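Local structure of aspartokinase (Arabidopsis thaliana, 2CDQ) at residues N340-D345 with V414-G419; I370-V375 with L384-S389. The protein catalyses the ATP-dependent phosphorylation of L-aspartate, the first step of the aspartate-family amino acid pathway, and binds lysine and S-adenosylmethionine as allosteric effectors. All blocks are in the same frame, centred on the assembly; numbering follows the deposited sequence.

Interaction 1 of 2, residues N340-D345 with V414-G419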
# COMPACT_ATOMS: atom_id res chain seq x y z
N ASN A 340 14.15 -14.28 0.22
CA ASN A 340 13.90 -14.29 -1.22
C ASN A 340 12.54 -13.82 -1.69
O ASN A 340 11.73 -14.62 -2.15
CB ASN A 340 14.17 -15.68 -1.80
CG ASN A 340 15.45 -15.75 -2.58
OD1 ASN A 340 16.39 -16.44 -2.19
ND2 ASN A 340 15.50 -15.01 -3.69
N VAL A 341 12.29 -12.52 -1.58
CA VAL A 341 11.04 -11.95 -2.07
C VAL A 341 11.27 -11.17 -3.35
O VAL A 341 12.37 -10.67 -3.61
CB VAL A 341 10.33 -11.07 -1.00
CG1 VAL A 341 10.00 -11.89 0.24
CG2 VAL A 341 11.15 -9.82 -0.65
N THR A 342 10.21 -11.07 -4.14
CA THR A 342 10.23 -10.33 -5.39
C THR A 342 9.46 -9.03 -5.19
O THR A 342 8.31 -9.05 -4.75
CB THR A 342 9.60 -11.18 -6.51
OG1 THR A 342 10.38 -12.36 -6.69
CG2 THR A 342 9.53 -10.40 -7.82
N MET A 343 10.11 -7.92 -5.51
CA MET A 343 9.52 -6.59 -5.34
C MET A 343 9.22 -5.95 -6.69
O MET A 343 10.02 -6.06 -7.62
CB MET A 343 10.44 -5.69 -4.52
CG MET A 343 10.03 -4.22 -4.49
SD MET A 343 10.92 -3.21 -3.29
CE MET A 343 12.56 -3.13 -4.01
N LEU A 344 8.07 -5.29 -6.77
CA LEU A 344 7.67 -4.55 -7.98
C LEU A 344 7.46 -3.08 -7.69
O LEU A 344 6.92 -2.73 -6.65
CB LEU A 344 6.41 -5.14 -8.61
CG LEU A 344 6.60 -6.40 -9.45
CD1 LEU A 344 6.18 -7.60 -8.64
CD2 LEU A 344 5.80 -6.31 -10.73
N ASP A 345 7.90 -2.24 -8.62
CA ASP A 345 7.71 -0.80 -8.54
C ASP A 345 6.88 -0.31 -9.73
O ASP A 345 7.20 -0.61 -10.88
CB ASP A 345 9.06 -0.09 -8.50
CG ASP A 345 8.93 1.42 -8.37
OD1 ASP A 345 8.18 1.90 -7.49
OD2 ASP A 345 9.59 2.13 -9.16
N VAL A 414 7.31 0.23 -15.02
CA VAL A 414 7.40 -0.89 -14.08
C VAL A 414 8.83 -1.37 -13.90
O VAL A 414 9.61 -1.41 -14.86
CB VAL A 414 6.51 -2.06 -14.56
CG1 VAL A 414 6.29 -3.07 -13.43
CG2 VAL A 414 5.17 -1.55 -15.07
N ASN A 415 9.18 -1.73 -12.66
CA ASN A 415 10.48 -2.31 -12.34
C ASN A 415 10.37 -3.53 -11.44
O ASN A 415 9.77 -3.46 -10.36
CB ASN A 415 11.39 -1.28 -11.68
CG ASN A 415 12.29 -0.57 -12.67
OD1 ASN A 415 11.82 0.07 -13.62
ND2 ASN A 415 13.59 -0.66 -12.45
N LEU A 416 10.94 -4.65 -11.89
CA LEU A 416 10.97 -5.88 -11.09
C LEU A 416 12.34 -6.07 -10.44
O LEU A 416 13.37 -5.92 -11.09
CB LEU A 416 10.63 -7.09 -11.96
CG LEU A 416 10.17 -8.38 -11.27
CD1 LEU A 416 9.27 -9.18 -12.18
CD2 LEU A 416 11.34 -9.23 -10.81
N LEU A 417 12.33 -6.38 -9.15
CA LEU A 417 13.58 -6.61 -8.42
C LEU A 417 13.54 -7.92 -7.62
O LEU A 417 12.81 -8.04 -6.63
CB LEU A 417 13.93 -5.41 -7.53
CG LEU A 417 14.17 -4.08 -8.25
CD1 LEU A 417 13.66 -2.90 -7.43
CD2 LEU A 417 15.64 -3.88 -8.64
N LYS A 418 14.31 -8.90 -8.08
CA LYS A 418 14.40 -10.19 -7.40
C LYS A 418 15.42 -10.13 -6.26
O LYS A 418 16.13 -9.13 -6.10
CB LYS A 418 14.76 -11.29 -8.40
CG LYS A 418 13.56 -11.80 -9.22
CD LYS A 418 13.97 -12.77 -10.34
CE LYS A 418 14.39 -12.03 -11.61
NZ LYS A 418 14.53 -12.95 -12.78
N GLY A 419 15.47 -11.19 -5.47
CA GLY A 419 16.47 -11.33 -4.43
C GLY A 419 16.48 -10.28 -3.34
O GLY A 419 17.55 -9.87 -2.89
O HOH W 1 13.11 -13.51 -5.36
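Met343 and Leu417 form an antiparallel hydrogen-bonded pair, with Met343 N giving to Leu417 O at 2.9 Å and Leu417 N returning to Met343 O at 2.8 Å; Asp345 and Asn415 repeat this pattern, and the non-hydrogen-bonded pair Leu344–Leu416 lies between them. The two short strands run at 165° to each other. On one face, Met343 and Leu417 lie side by side and point the same way. The extended first part of the methionine (CG trans to the backbone N, chi1 170°) and a bend at chi3 bring Met343 CE to 3.6 Å from Leu417 CD1. A long, unbranched apolar chain suits this place, buried between Leu417, Gln451 and, from the second subunit, Ala457. Also on this face, Asp345 CB lies 4.1 Å from Asn415 CB, while the Asp345 carboxylate bonds Ser383 and forms a salt bridge with Lys459 of the second subunit.

These are the first and last strands of an ACT domain, a beta-alpha-beta-beta-alpha-beta fold in which they become neighbours. The opposite face carries Thr342, Leu344 and Leu416, and there helix 398-408 covers the leucines. Thr342 CG2 meets Leu416 CD2 at 3.7 Å, the two side chains crossing obliquely, whereas Leu344 CD2 comes within 4.2 Å of Val414 CG1. Branched aliphatic groups fill the layer between sheet and helix. At the end where Asn340 nears Gly419, a water accepts from Asn340 ND2 and, weakly, from Gly419 N. Asn340 and Val341 both face Arg420 in a G1 bulge; asparagine tolerates the positive phi of 40° there, as glycine does at Gly419.

Interaction 2 of 2, residues I370-V375 with L384-S389. With LYS (lysine), chain C; SAM (S-adenosylmethionine), chain F.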
# COMPACT_ATOMS: atom_id res chain seq x y z
N ILE A 370 -2.14 -13.92 -8.77
CA ILE A 370 -1.00 -13.65 -7.88
C ILE A 370 -1.42 -12.90 -6.61
O ILE A 370 -2.15 -11.90 -6.67
CB ILE A 370 0.13 -12.86 -8.60
CG1 ILE A 370 0.68 -13.66 -9.78
CG2 ILE A 370 1.26 -12.54 -7.63
CD1 ILE A 370 1.82 -12.97 -10.51
N SER A 371 -0.95 -13.40 -5.46
CA SER A 371 -1.15 -12.72 -4.19
C SER A 371 0.05 -11.85 -3.81
O SER A 371 1.19 -12.32 -3.75
CB SER A 371 -1.47 -13.72 -3.09
OG SER A 371 -1.54 -13.08 -1.83
N VAL A 372 -0.25 -10.57 -3.57
CA VAL A 372 0.71 -9.54 -3.17
C VAL A 372 0.81 -9.51 -1.64
O VAL A 372 -0.18 -9.77 -0.96
CB VAL A 372 0.22 -8.14 -3.65
CG1 VAL A 372 1.24 -7.05 -3.34
CG2 VAL A 372 -0.09 -8.17 -5.15
N ASP A 373 1.98 -9.19 -1.10
CA ASP A 373 2.20 -9.17 0.35
C ASP A 373 2.25 -7.74 0.90
O ASP A 373 1.23 -7.19 1.33
CB ASP A 373 3.47 -9.95 0.70
CG ASP A 373 3.71 -10.05 2.21
OD1 ASP A 373 4.86 -10.35 2.59
OD2 ASP A 373 2.77 -9.85 3.01
N VAL A 374 3.44 -7.13 0.87
CA VAL A 374 3.68 -5.81 1.44
C VAL A 374 3.42 -4.72 0.38
O VAL A 374 3.73 -4.92 -0.80
CB VAL A 374 5.12 -5.72 2.00
CG1 VAL A 374 5.43 -4.35 2.56
CG2 VAL A 374 5.32 -6.78 3.06
N VAL A 375 2.83 -3.60 0.80
CA VAL A 375 2.54 -2.48 -0.12
C VAL A 375 2.93 -1.14 0.51
O VAL A 375 2.73 -0.91 1.70
CB VAL A 375 1.04 -2.45 -0.57
CG1 VAL A 375 0.72 -1.18 -1.35
CG2 VAL A 375 0.68 -3.66 -1.40
N LEU A 384 5.34 -2.77 -4.26
CA LEU A 384 4.74 -3.94 -3.63
C LEU A 384 5.66 -5.12 -3.69
O LEU A 384 6.62 -5.15 -4.46
CB LEU A 384 3.39 -4.28 -4.29
CG LEU A 384 3.30 -4.57 -5.79
CD1 LEU A 384 3.59 -6.03 -6.09
CD2 LEU A 384 1.92 -4.20 -6.27
N THR A 385 5.35 -6.12 -2.87
CA THR A 385 6.17 -7.29 -2.74
C THR A 385 5.24 -8.49 -2.86
O THR A 385 4.12 -8.45 -2.38
CB THR A 385 6.96 -7.22 -1.40
OG1 THR A 385 8.33 -7.55 -1.61
CG2 THR A 385 6.36 -8.11 -0.34
N LEU A 386 5.68 -9.54 -3.55
CA LEU A 386 4.82 -10.71 -3.78
C LEU A 386 4.95 -11.71 -2.65
O LEU A 386 6.03 -11.88 -2.10
CB LEU A 386 5.16 -11.38 -5.11
CG LEU A 386 5.13 -10.47 -6.34
CD1 LEU A 386 5.71 -11.19 -7.54
CD2 LEU A 386 3.72 -10.00 -6.60
N ASP A 387 3.84 -12.37 -2.31
CA ASP A 387 3.85 -13.41 -1.26
C ASP A 387 5.14 -14.23 -1.34
O ASP A 387 5.56 -14.61 -2.44
CB ASP A 387 2.65 -14.35 -1.42
CG ASP A 387 1.41 -13.86 -0.70
OD1 ASP A 387 1.47 -12.86 0.06
OD2 ASP A 387 0.35 -14.50 -0.88
N PRO A 388 5.78 -14.50 -0.18
CA PRO A 388 6.96 -15.36 -0.20
C PRO A 388 6.59 -16.72 -0.76
O PRO A 388 5.47 -17.20 -0.52
CB PRO A 388 7.34 -15.48 1.28
CG PRO A 388 6.73 -14.28 1.93
CD PRO A 388 5.45 -14.03 1.18
N SER A 389 7.49 -17.34 -1.51
CA SER A 389 7.18 -18.59 -2.22
C SER A 389 6.80 -19.76 -1.31
O SER A 389 5.98 -20.60 -1.69
CB SER A 389 8.32 -18.99 -3.14
OG SER A 389 9.48 -19.29 -2.39
N LYS C . -5.49 -10.16 -1.34
CA LYS C . -4.13 -9.60 -1.28
C LYS C . -3.54 -9.90 -2.63
O LYS C . -4.28 -10.11 -3.61
CB LYS C . -3.33 -10.30 -0.17
CG LYS C . -2.32 -9.39 0.56
CD LYS C . -2.98 -8.35 1.44
CE LYS C . -1.96 -7.37 2.02
NZ LYS C . -1.08 -7.92 3.11
OXT LYS C . -2.32 -9.93 -2.79
N SAM F . -1.15 -18.54 -15.43
CA SAM F . -1.36 -19.27 -14.19
C SAM F . -2.83 -19.32 -13.76
O SAM F . -3.32 -20.34 -13.27
OXT SAM F . -3.56 -18.34 -13.90
CB SAM F . -0.50 -18.68 -13.07
CG SAM F . -0.30 -19.59 -11.85
SD SAM F . -0.98 -18.83 -10.35
CE SAM F . 0.26 -17.56 -10.01
C5' SAM F . -0.78 -20.05 -9.01
C4' SAM F . 0.54 -20.84 -8.91
O4' SAM F . 1.64 -19.99 -8.69
C3' SAM F . 0.51 -21.82 -7.75
O3' SAM F . 1.01 -23.05 -8.20
C2' SAM F . 1.45 -21.25 -6.69
O2' SAM F . 2.24 -22.25 -6.09
C1' SAM F . 2.33 -20.29 -7.48
N9 SAM F . 2.65 -19.04 -6.75
C8 SAM F . 3.89 -18.66 -6.33
N7 SAM F . 3.81 -17.45 -5.73
C5 SAM F . 2.53 -17.04 -5.78
C6 SAM F . 1.89 -15.89 -5.32
N6 SAM F . 2.58 -14.94 -4.70
N1 SAM F . 0.53 -15.75 -5.51
C2 SAM F . -0.19 -16.74 -6.15
N3 SAM F . 0.45 -17.88 -6.60
C4 SAM F . 1.78 -18.03 -6.42
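Thr385 lies alongside Asp373 and Val374, all three side chains pointing the same way, its CG2 3.6 Å from the CB of each. A classic beta bulge sets two residues against one: Asp373 N donates to Thr385 O, and Thr385 N to Val374 O. Threonine's methyl suits both neighbours. Asp373 and Asp387 cross at about a right angle, carboxylate planes 60° apart; Lys338, salt-bridged to Asp373, probably eases the nearness of like charges. Val372 and Leu384 cross likewise; Val372 CG1, extended away from its own N (chi1 -176°), reaches 3.6 Å from Leu384 CB, beside Phe365.

In this ACT-domain hairpin, S-adenosylmethionine meets the loop just ahead of strand 372-375, and lysine its first residues. Ser371 N bonds SAM N1 at 2.8 Å and Ser371 O accepts from SAM N6 at 3.1 Å; Asp387 N also bonds that carbonyl. Asp373 O accepts from NZ of the bound lysine, whose site the second subunit completes with Gln354, Gly356 and Ser378. Ser371 OG donates to Asp387 OD2 from above the carboxylate plane, with Gln354 O of that subunit also in hydrogen-bonding range. Ile370 and Leu386 pass at a slant, Ile370 CG2 3.7 Å from Leu386 CD2; branched aliphatics suit this buried spot beside Leu396.

The two contacts belong to one four-stranded antiparallel sheet, their centres about 10 Å apart. Its order is 372-378, 381-386, 341-347, 413-418, so interaction 1 joins the last two strands and interaction 2 the first two. They meet across the middle of the sheet, where Leu344 N probably bonds Leu384 O at 2.7 Å. Along the chain, strand 341-347 comes first, both strands of interaction 2 follow helix 357-367, and strand 413-418 comes after helix 398-408, completing the ACT topology. Both contacts also touch the second subunit. The effector-binding hairpin is thus continuous with the rest of the sheet and with the dimer interface, a layout consistent with allosteric control.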